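PDB 5OGX: cytochrome P450 reductase from Amycolatopsis methanolica 239, which transfers electrons from NADH, by way of FAD and a [2Fe-2S] cluster, to a cytochrome P450 that O-demethylates guaiacol and other lignin-derived aromatics. Local coordinates for residues L47-E53 with L82-R88; S8-V14 with F26-V31; V238-H242 with A288-V293. All coordinates share one frame; numbering follows the deposited sequence.

Contact 1. Residues L47-E53 with L82-R88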
loop_
_atom_site.group_PDB
_atom_site.type_symbol
_atom_site.label_atom_id
_atom_site.label_comp_id
_atom_site.label_asym_id
_atom_site.label_seq_id
_atom_site.Cartn_x
_atom_site.Cartn_y
_atom_site.Cartn_z
ATOM N N LEU A 47 -12.822 6.187 -13.339
ATOM C CA LEU A 47 -13.145 5.577 -14.619
ATOM C C LEU A 47 -14.075 6.508 -15.372
ATOM O O LEU A 47 -14.819 7.273 -14.757
ATOM C CB LEU A 47 -13.898 4.248 -14.455
ATOM C CG LEU A 47 -13.367 3.039 -13.707
ATOM C CD1 LEU A 47 -14.463 2.026 -13.563
ATOM C CD2 LEU A 47 -12.237 2.474 -14.515
ATOM N N GLN A 48 -14.058 6.421 -16.700
ATOM C CA GLN A 48 -15.144 6.968 -17.507
ATOM C C GLN A 48 -16.102 5.842 -17.858
ATOM O O GLN A 48 -15.684 4.802 -18.376
ATOM C CB GLN A 48 -14.646 7.646 -18.792
ATOM C CG GLN A 48 -15.816 8.162 -19.661
ATOM C CD GLN A 48 -15.410 8.567 -21.077
ATOM O OE1 GLN A 48 -14.295 8.304 -21.522
ATOM N NE2 GLN A 48 -16.332 9.206 -21.796
ATOM N N VAL A 49 -17.386 6.041 -17.571
ATOM C CA VAL A 49 -18.403 5.090 -17.995
ATOM C C VAL A 49 -18.730 5.399 -19.451
ATOM O O VAL A 49 -19.259 6.468 -19.756
ATOM C CB VAL A 49 -19.654 5.172 -17.113
ATOM C CG1 VAL A 49 -20.724 4.242 -17.647
ATOM C CG2 VAL A 49 -19.293 4.808 -15.675
ATOM N N LEU A 50 -18.412 4.470 -20.351
ATOM C CA LEU A 50 -18.636 4.687 -21.781
ATOM C C LEU A 50 -20.040 4.294 -22.216
ATOM O O LEU A 50 -20.624 4.952 -23.080
ATOM C CB LEU A 50 -17.615 3.902 -22.606
ATOM C CG LEU A 50 -16.149 4.243 -22.311
ATOM C CD1 LEU A 50 -15.195 3.175 -22.852
ATOM C CD2 LEU A 50 -15.812 5.603 -22.906
ATOM N N SER A 51 -20.574 3.216 -21.643
ATOM C CA SER A 51 -21.936 2.776 -21.888
ATOM C C SER A 51 -22.391 1.980 -20.675
ATOM O O SER A 51 -21.571 1.403 -19.951
ATOM C CB SER A 51 -22.044 1.938 -23.167
ATOM O OG SER A 51 -21.251 0.768 -23.060
ATOM N N GLY A 52 -23.696 1.967 -20.451
ATOM C CA GLY A 52 -24.262 1.333 -19.277
ATOM C C GLY A 52 -24.593 2.330 -18.186
ATOM O O GLY A 52 -24.820 3.518 -18.424
ATOM N N GLU A 53 -24.618 1.828 -16.954
ATOM C CA GLU A 53 -25.078 2.639 -15.840
ATOM C C GLU A 53 -24.580 2.019 -14.546
ATOM O O GLU A 53 -24.533 0.791 -14.410
ATOM C CB GLU A 53 -26.612 2.758 -15.827
ATOM C CG GLU A 53 -27.136 3.817 -14.862
ATOM C CD GLU A 53 -28.628 3.688 -14.578
ATOM O OE1 GLU A 53 -29.244 2.684 -15.007
ATOM O OE2 GLU A 53 -29.180 4.594 -13.916
ATOM N N LEU A 82 -25.599 -1.299 -12.857
ATOM C CA LEU A 82 -27.042 -1.491 -12.968
ATOM C C LEU A 82 -27.435 -2.022 -14.337
ATOM O O LEU A 82 -28.630 -2.232 -14.601
ATOM C CB LEU A 82 -27.771 -0.178 -12.676
ATOM C CG LEU A 82 -27.400 0.500 -11.358
ATOM C CD1 LEU A 82 -27.854 1.955 -11.347
ATOM C CD2 LEU A 82 -27.995 -0.263 -10.185
ATOM N N ALA A 83 -26.456 -2.236 -15.209
ATOM C CA ALA A 83 -26.633 -2.797 -16.542
ATOM C C ALA A 83 -25.251 -3.213 -17.027
ATOM O O ALA A 83 -24.242 -2.935 -16.375
ATOM C CB ALA A 83 -27.276 -1.790 -17.500
ATOM N N ASP A 84 -25.208 -3.890 -18.172
ATOM C CA ASP A 84 -23.912 -4.152 -18.789
ATOM C C ASP A 84 -23.215 -2.824 -19.038
ATOM O O ASP A 84 -23.825 -1.876 -19.547
ATOM C CB ASP A 84 -24.078 -4.923 -20.094
ATOM C CG ASP A 84 -24.724 -6.267 -19.891
ATOM O OD1 ASP A 84 -24.839 -6.701 -18.727
ATOM O OD2 ASP A 84 -25.110 -6.888 -20.901
ATOM N N THR A 85 -21.946 -2.742 -18.641
ATOM C CA THR A 85 -21.269 -1.457 -18.537
ATOM C C THR A 85 -19.861 -1.566 -19.094
ATOM O O THR A 85 -19.114 -2.482 -18.741
ATOM C CB THR A 85 -21.244 -0.983 -17.079
ATOM O OG1 THR A 85 -22.581 -0.667 -16.665
ATOM C CG2 THR A 85 -20.354 0.243 -16.894
ATOM N N GLU A 86 -19.515 -0.630 -19.970
ATOM C CA GLU A 86 -18.192 -0.533 -20.568
ATOM C C GLU A 86 -17.495 0.690 -19.995
ATOM O O GLU A 86 -18.078 1.776 -19.972
ATOM C CB GLU A 86 -18.300 -0.413 -22.094
ATOM C CG GLU A 86 -16.961 -0.218 -22.778
ATOM C CD GLU A 86 -17.075 0.001 -24.279
ATOM O OE1 GLU A 86 -16.013 0.084 -24.937
ATOM O OE2 GLU A 86 -18.209 0.091 -24.800
ATOM N N VAL A 87 -16.247 0.528 -19.538
ATOM C CA VAL A 87 -15.566 1.629 -18.874
ATOM C C VAL A 87 -14.195 1.867 -19.493
ATOM O O VAL A 87 -13.633 1.016 -20.179
ATOM C CB VAL A 87 -15.421 1.392 -17.356
ATOM C CG1 VAL A 87 -16.794 1.168 -16.722
ATOM C CG2 VAL A 87 -14.490 0.228 -17.082
ATOM N N ARG A 88 -13.674 3.063 -19.252
ATOM C CA ARG A 88 -12.326 3.424 -19.665
ATOM C C ARG A 88 -11.551 3.818 -18.430
ATOM O O ARG A 88 -11.980 4.693 -17.669
ATOM C CB ARG A 88 -12.313 4.569 -20.674
ATOM C CG ARG A 88 -10.868 4.966 -21.051
ATOM C CD ARG A 88 -10.832 6.126 -22.017
ATOM N NE ARG A 88 -11.431 7.344 -21.478
ATOM C CZ ARG A 88 -10.870 8.125 -20.561
ATOM N NH1 ARG A 88 -9.673 7.838 -20.064
ATOM N NH2 ARG A 88 -11.506 9.219 -20.160
HETATM O O HOH W 1 -20.230 -1.532 -24.783
#
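Gln-48 and Arg-88 form an antiparallel hydrogen-bonded pair and Val-49 and Val-87 the non-hydrogen-bonded pair next to it, after which the register slips by one and Leu-50 and Ser-51 both face Glu-86. In this classic beta bulge Glu-86 O takes a bond from Leu-50 N at 2.7 Å and a weak one from Ser-51 N. Gln-48, CG anti to its backbone N (chi1 177°) and extended beyond, brings OE1 to the guanidinium edge of Arg-88, whose chain bends at chi3 to meet it side-on. Arg-88 NE donates to Gln-48 OE1 at 3.0 Å in the amide carbonyl plane; Arg-88 NH2 comes to the same oxygen at 3.2 Å from above that plane, the two flat groups being turned 69° apart. With Gln-48 exchanged for an alanine, Arg-88 NE and NH2 would probably lose their shared acceptor and the guanidinium be freer to swing. The strands are neighbours in the mixed sheet of the beta-grasp [2Fe-2S] domain, as in plant-type ferredoxins. On the same face as Gln-48, a water bridges Ser-51 OG and Glu-86 OE2. On the opposite face Val-87 CG2 meets Leu-47 CD1 at 4.0 Å, and Leu-22 of helix 22-28 packs on both residues. Past the bulge, Thr-85 OG1 donates to Ala-83 O and accepts from Glu-53 N at 3.2 Å. Gly-52 CA lies 3.2 Å from Asp-84 O, a CA-H...O contact.

Contact 2. Residues S8-V14 with F26-V31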
loop_
_atom_site.group_PDB
_atom_site.type_symbol
_atom_site.label_atom_id
_atom_site.label_comp_id
_atom_site.label_asym_id
_atom_site.label_seq_id
_atom_site.Cartn_x
_atom_site.Cartn_y
_atom_site.Cartn_z
ATOM N N SER A 8 -16.692 -4.371 -18.822
ATOM C CA SER A 8 -15.511 -4.522 -19.650
ATOM C C SER A 8 -14.624 -3.293 -19.523
ATOM O O SER A 8 -15.108 -2.169 -19.368
ATOM C CB SER A 8 -15.874 -4.732 -21.120
ATOM O OG SER A 8 -16.519 -3.588 -21.637
ATOM N N VAL A 9 -13.321 -3.528 -19.615
ATOM C CA VAL A 9 -12.322 -2.465 -19.713
ATOM C C VAL A 9 -11.182 -2.978 -20.580
ATOM O O VAL A 9 -10.763 -4.127 -20.448
ATOM C CB VAL A 9 -11.799 -2.017 -18.330
ATOM C CG1 VAL A 9 -11.055 -3.149 -17.599
ATOM C CG2 VAL A 9 -10.872 -0.813 -18.488
ATOM N N GLY A 10 -10.686 -2.125 -21.477
ATOM C CA GLY A 10 -9.540 -2.496 -22.296
ATOM C C GLY A 10 -9.718 -3.752 -23.122
ATOM O O GLY A 10 -8.748 -4.490 -23.331
ATOM N N GLY A 11 -10.929 -4.023 -23.593
ATOM C CA GLY A 11 -11.188 -5.222 -24.359
ATOM C C GLY A 11 -11.384 -6.483 -23.547
ATOM O O GLY A 11 -11.613 -7.549 -24.138
ATOM N N ARG A 12 -11.328 -6.400 -22.223
ATOM C CA ARG A 12 -11.450 -7.552 -21.337
ATOM C C ARG A 12 -12.784 -7.498 -20.605
ATOM O O ARG A 12 -13.120 -6.477 -19.998
ATOM C CB ARG A 12 -10.296 -7.580 -20.328
ATOM C CG ARG A 12 -8.946 -8.003 -20.911
ATOM C CD ARG A 12 -8.646 -9.477 -20.612
ATOM N NE ARG A 12 -7.663 -9.637 -19.537
ATOM C CZ ARG A 12 -7.615 -10.679 -18.709
ATOM N NH1 ARG A 12 -8.496 -11.664 -18.819
ATOM N NH2 ARG A 12 -6.684 -10.735 -17.764
ATOM N N ARG A 13 -13.525 -8.602 -20.625
ATOM C CA ARG A 13 -14.815 -8.682 -19.960
ATOM C C ARG A 13 -14.729 -9.567 -18.722
ATOM O O ARG A 13 -14.060 -10.603 -18.733
ATOM C CB ARG A 13 -15.883 -9.242 -20.906
ATOM C CG ARG A 13 -17.211 -9.571 -20.221
ATOM C CD ARG A 13 -18.028 -10.563 -21.029
ATOM N NE ARG A 13 -19.193 -11.047 -20.288
ATOM C CZ ARG A 13 -20.288 -11.522 -20.867
ATOM N NH1 ARG A 13 -20.355 -11.565 -22.189
ATOM N NH2 ARG A 13 -21.310 -11.951 -20.132
ATOM N N VAL A 14 -15.413 -9.155 -17.655
ATOM C CA VAL A 14 -15.714 -10.023 -16.522
ATOM C C VAL A 14 -17.200 -9.884 -16.216
ATOM O O VAL A 14 -17.886 -8.998 -16.731
ATOM C CB VAL A 14 -14.857 -9.705 -15.277
ATOM C CG1 VAL A 14 -13.368 -9.710 -15.634
ATOM C CG2 VAL A 14 -15.259 -8.382 -14.677
ATOM N N PHE A 26 -13.180 -6.882 -11.527
ATOM C CA PHE A 26 -12.016 -6.942 -12.407
ATOM C C PHE A 26 -10.847 -7.641 -11.718
ATOM O O PHE A 26 -10.272 -8.584 -12.267
ATOM C CB PHE A 26 -11.602 -5.537 -12.875
ATOM C CG PHE A 26 -12.528 -4.951 -13.929
ATOM C CD1 PHE A 26 -12.777 -5.633 -15.111
ATOM C CD2 PHE A 26 -13.148 -3.728 -13.726
ATOM C CE1 PHE A 26 -13.649 -5.118 -16.079
ATOM C CE2 PHE A 26 -14.014 -3.200 -14.693
ATOM C CZ PHE A 26 -14.259 -3.894 -15.869
ATOM N N LEU A 27 -10.485 -7.214 -10.502
ATOM C CA LEU A 27 -9.305 -7.823 -9.889
ATOM C C LEU A 27 -9.527 -9.298 -9.570
ATOM O O LEU A 27 -8.591 -10.102 -9.658
ATOM C CB LEU A 27 -8.888 -7.072 -8.620
ATOM C CG LEU A 27 -8.489 -5.604 -8.761
ATOM C CD1 LEU A 27 -8.139 -5.029 -7.376
ATOM C CD2 LEU A 27 -7.330 -5.417 -9.734
ATOM N N ARG A 28 -10.739 -9.674 -9.171
ATOM C CA ARG A 28 -10.997 -11.093 -8.937
ATOM C C ARG A 28 -10.861 -11.903 -10.221
ATOM O O ARG A 28 -10.529 -13.094 -10.174
ATOM C CB ARG A 28 -12.384 -11.281 -8.323
ATOM C CG ARG A 28 -12.448 -10.868 -6.851
ATOM C CD ARG A 28 -13.768 -11.269 -6.241
ATOM N NE ARG A 28 -13.851 -10.927 -4.827
ATOM C CZ ARG A 28 -13.481 -11.739 -3.841
ATOM N NH1 ARG A 28 -12.991 -12.939 -4.117
ATOM N NH2 ARG A 28 -13.606 -11.353 -2.577
ATOM N N GLY A 29 -11.088 -11.277 -11.371
ATOM C CA GLY A 29 -10.836 -11.900 -12.652
ATOM C C GLY A 29 -9.419 -11.779 -13.167
ATOM O O GLY A 29 -9.158 -12.162 -14.314
ATOM N N GLY A 30 -8.494 -11.254 -12.362
ATOM C CA GLY A 30 -7.130 -11.052 -12.812
ATOM C C GLY A 30 -6.965 -9.948 -13.831
ATOM O O GLY A 30 -5.978 -9.950 -14.572
ATOM N N VAL A 31 -7.921 -9.019 -13.905
ATOM C CA VAL A 31 -7.921 -7.928 -14.877
ATOM C C VAL A 31 -7.559 -6.665 -14.111
ATOM O O VAL A 31 -8.308 -6.245 -13.221
ATOM C CB VAL A 31 -9.287 -7.769 -15.560
ATOM C CG1 VAL A 31 -9.292 -6.516 -16.437
ATOM C CG2 VAL A 31 -9.647 -9.022 -16.352
#
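Val-9 and Val-14, on the two arms of a hairpin closed by a type I' turn from Val-9 to Arg-12, face Phe-26 and Val-31 at the C-terminal end of helix 22-28; no hydrogen bond crosses between the segments, and the CA atoms of Val-14 and Phe-26 lie 6.3 Å apart. The helix ends in a Schellman motif, Val-31 N bonding to Phe-26 O and Gly-30 N to Leu-27 O, with Gly-30 at positive phi as the C-prime residue. Val-9 CG1, set between the backbone N and the carbonyl carbon (chi1 64°), sits over one face of the Phe-26 ring, 3.8 Å from its centroid, in a CH-pi contact. Val-14 CG2 reaches CD1 of the same ring at 3.7 Å, obliquely. The helix thus packs on the N-terminal hairpin of the beta-grasp fold of the [2Fe-2S] domain, and Phe-26 also touches Val-7 and Met-33, a residue of the sodium site. Val-31 uses both branches: CG1 lies 4.0 Å from Val-9 CG1, while CG2 meets Val-14 CG1 tip to tip at 3.9 Å. That CG2 also presses under the centre of the Arg-12 guanidinium, 3.5 Å from CZ. Bends at chi2 and chi3 fold Arg-12 over the valine, and NE makes a weak hydrogen bond to Gly-94 O. Gly-29 CA lies 4.5 Å from Val-14 CG1.

Contact 3. Residues V238-H242 with A288-V293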
loop_
_atom_site.group_PDB
_atom_site.type_symbol
_atom_site.label_atom_id
_atom_site.label_comp_id
_atom_site.label_asym_id
_atom_site.label_seq_id
_atom_site.Cartn_x
_atom_site.Cartn_y
_atom_site.Cartn_z
ATOM N N VAL A 238 19.923 2.335 -2.211
ATOM C CA VAL A 238 18.583 2.297 -1.629
ATOM C C VAL A 238 18.688 2.982 -0.275
ATOM O O VAL A 238 19.349 2.459 0.633
ATOM C CB VAL A 238 18.074 0.856 -1.476
ATOM C CG1 VAL A 238 16.739 0.818 -0.731
ATOM C CG2 VAL A 238 17.989 0.154 -2.826
ATOM N N LEU A 239 18.072 4.155 -0.134
ATOM C CA LEU A 239 18.079 4.909 1.113
ATOM C C LEU A 239 16.700 4.791 1.752
ATOM O O LEU A 239 15.702 5.245 1.173
ATOM C CB LEU A 239 18.428 6.376 0.881
ATOM C CG LEU A 239 19.714 6.734 0.151
ATOM C CD1 LEU A 239 19.927 8.237 0.248
ATOM C CD2 LEU A 239 20.881 6.003 0.751
ATOM N N LEU A 240 16.638 4.167 2.925
ATOM C CA LEU A 240 15.368 3.898 3.589
ATOM C C LEU A 240 15.323 4.705 4.886
ATOM O O LEU A 240 16.116 4.457 5.799
ATOM C CB LEU A 240 15.225 2.402 3.860
ATOM C CG LEU A 240 14.048 1.936 4.706
ATOM C CD1 LEU A 240 12.717 2.446 4.143
ATOM C CD2 LEU A 240 14.071 0.417 4.800
ATOM N N TYR A 241 14.430 5.692 4.952
ATOM C CA TYR A 241 14.297 6.543 6.134
ATOM C C TYR A 241 13.037 6.143 6.884
ATOM O O TYR A 241 11.974 5.991 6.276
ATOM C CB TYR A 241 14.224 8.030 5.762
ATOM C CG TYR A 241 15.459 8.569 5.084
ATOM C CD1 TYR A 241 15.654 8.378 3.729
ATOM C CD2 TYR A 241 16.427 9.279 5.803
ATOM C CE1 TYR A 241 16.776 8.864 3.090
ATOM C CE2 TYR A 241 17.562 9.769 5.174
ATOM C CZ TYR A 241 17.726 9.566 3.814
ATOM O OH TYR A 241 18.833 10.043 3.150
ATOM N N HIS A 242 13.145 5.981 8.203
ATOM C CA HIS A 242 11.995 5.621 9.033
ATOM C C HIS A 242 11.665 6.799 9.944
ATOM O O HIS A 242 12.416 7.091 10.879
ATOM C CB HIS A 242 12.288 4.360 9.842
ATOM C CG HIS A 242 11.084 3.797 10.528
ATOM N ND1 HIS A 242 11.168 2.938 11.603
ATOM C CD2 HIS A 242 9.761 3.961 10.273
ATOM C CE1 HIS A 242 9.947 2.604 11.989
ATOM N NE2 HIS A 242 9.074 3.199 11.189
ATOM N N ALA A 288 15.404 14.792 6.144
ATOM C CA ALA A 288 16.710 14.149 6.249
ATOM C C ALA A 288 17.225 13.702 4.886
ATOM O O ALA A 288 18.427 13.793 4.610
ATOM C CB ALA A 288 16.646 12.960 7.209
ATOM N N PHE A 289 16.339 13.201 4.020
ATOM C CA PHE A 289 16.783 12.831 2.683
ATOM C C PHE A 289 17.272 14.050 1.918
ATOM O O PHE A 289 18.332 14.013 1.285
ATOM C CB PHE A 289 15.660 12.145 1.905
ATOM C CG PHE A 289 15.926 12.047 0.428
ATOM C CD1 PHE A 289 16.872 11.160 -0.059
ATOM C CD2 PHE A 289 15.192 12.811 -0.480
ATOM C CE1 PHE A 289 17.114 11.041 -1.402
ATOM C CE2 PHE A 289 15.431 12.706 -1.846
ATOM C CZ PHE A 289 16.390 11.818 -2.308
ATOM N N VAL A 290 16.491 15.136 1.954
ATOM C CA VAL A 290 16.874 16.367 1.270
ATOM C C VAL A 290 18.241 16.838 1.748
ATOM O O VAL A 290 19.061 17.323 0.960
ATOM C CB VAL A 290 15.792 17.442 1.475
ATOM C CG1 VAL A 290 16.260 18.776 0.925
ATOM C CG2 VAL A 290 14.483 17.010 0.815
ATOM N N GLU A 291 18.517 16.681 3.045
ATOM C CA GLU A 291 19.831 17.044 3.581
ATOM C C GLU A 291 20.932 16.157 3.005
ATOM O O GLU A 291 22.027 16.639 2.691
ATOM C CB GLU A 291 19.837 16.936 5.109
ATOM C CG GLU A 291 19.097 18.036 5.842
ATOM C CD GLU A 291 18.786 17.673 7.293
ATOM O OE1 GLU A 291 19.394 16.714 7.824
ATOM O OE2 GLU A 291 17.922 18.345 7.899
ATOM N N ASP A 292 20.671 14.857 2.885
ATOM C CA ASP A 292 21.670 13.900 2.417
ATOM C C ASP A 292 21.900 13.970 0.914
ATOM O O ASP A 292 23.023 13.729 0.447
ATOM C CB ASP A 292 21.242 12.475 2.776
ATOM C CG ASP A 292 21.262 12.208 4.265
ATOM O OD1 ASP A 292 21.899 12.976 5.005
ATOM O OD2 ASP A 292 20.648 11.211 4.692
ATOM N N VAL A 293 20.851 14.272 0.152
ATOM C CA VAL A 293 20.832 14.190 -1.307
ATOM C C VAL A 293 20.204 15.482 -1.817
ATOM O O VAL A 293 18.988 15.526 -2.073
ATOM C CB VAL A 293 20.046 12.949 -1.766
ATOM C CG1 VAL A 293 20.023 12.826 -3.302
ATOM C CG2 VAL A 293 20.648 11.677 -1.122
#
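Tyr-241 and Asp-292 both place CG anti to the carbonyl carbon (chi1 -63° and -68°), which sends the phenol out from the strand and the carboxylate out from the helix, the two running alongside in opposite directions. Tyr-241 OH donates to Asp-292 OD2 at 2.7 Å, using the anti lone pair of that oxygen. The acceptor lies at the ring edge, near the ring plane, with ring and carboxylate turned 32° from each other. The same OD2 forms a salt bridge with Arg-281 NH1, so the carboxylate is likely to stay ionised and the phenol hydrogen bond to be a strong one. Along its length the phenol runs against the helix backbone: Phe-289 N is over one face, and Phe-289 CB, 3.7 Å from Tyr-241 CE1, makes an off-centre CH-pi contact with the ring, the two side chains lying roughly perpendicular. Ala-288 CB approaches Tyr-241 CE2 obliquely at 3.9 Å. Beside them Leu-239 CD1 touches Val-293 CG2 at 3.8 Å and reaches the edge of the Phe-289 ring, 4.2 Å from its CD1. The axes of 238-242 and 288-292 come no closer than 10.3 Å, so it is the side chains of the strand that bridge to the helix, as is usual where helices cover the parallel sheet of a Rossmann-like nucleotide-binding domain. Trp-299 meets Phe-289 edge-to-face and also touches Leu-239 and Val-293. Within the sheet, strand 238-244 lies between strands 210-215 and 266-272; helix 285-292 packs on the face of Leu-239 and Tyr-241, while helix 219-232 meets Val-238, Leu-240 and His-242.

Overall arrangement
From the N terminus, contact 2 closes first, folding helix 22-28 back on the hairpin of strands 5-9 and 12-16 across 11 residues that hold the end of strand 12-16 and the start of the helix. Contact 1 opens after it and closes a longer excursion, from strand 46-51 to strand 85-88, that includes the cluster ligand Cys-77. The two are in series but adjoin: strands 5-9 and 85-88 are sheet neighbours, and Ser-8 meets Thr-85 and Val-87 through probable backbone hydrogen bonds, so both tie together parts of the [2Fe-2S] domain. Contact 3 follows much later, on the opposite side of the chain's centre, 44 Å from contact 1 between centres, and joins sheet to helix within the NAD-binding domain. None nests in or crosses another.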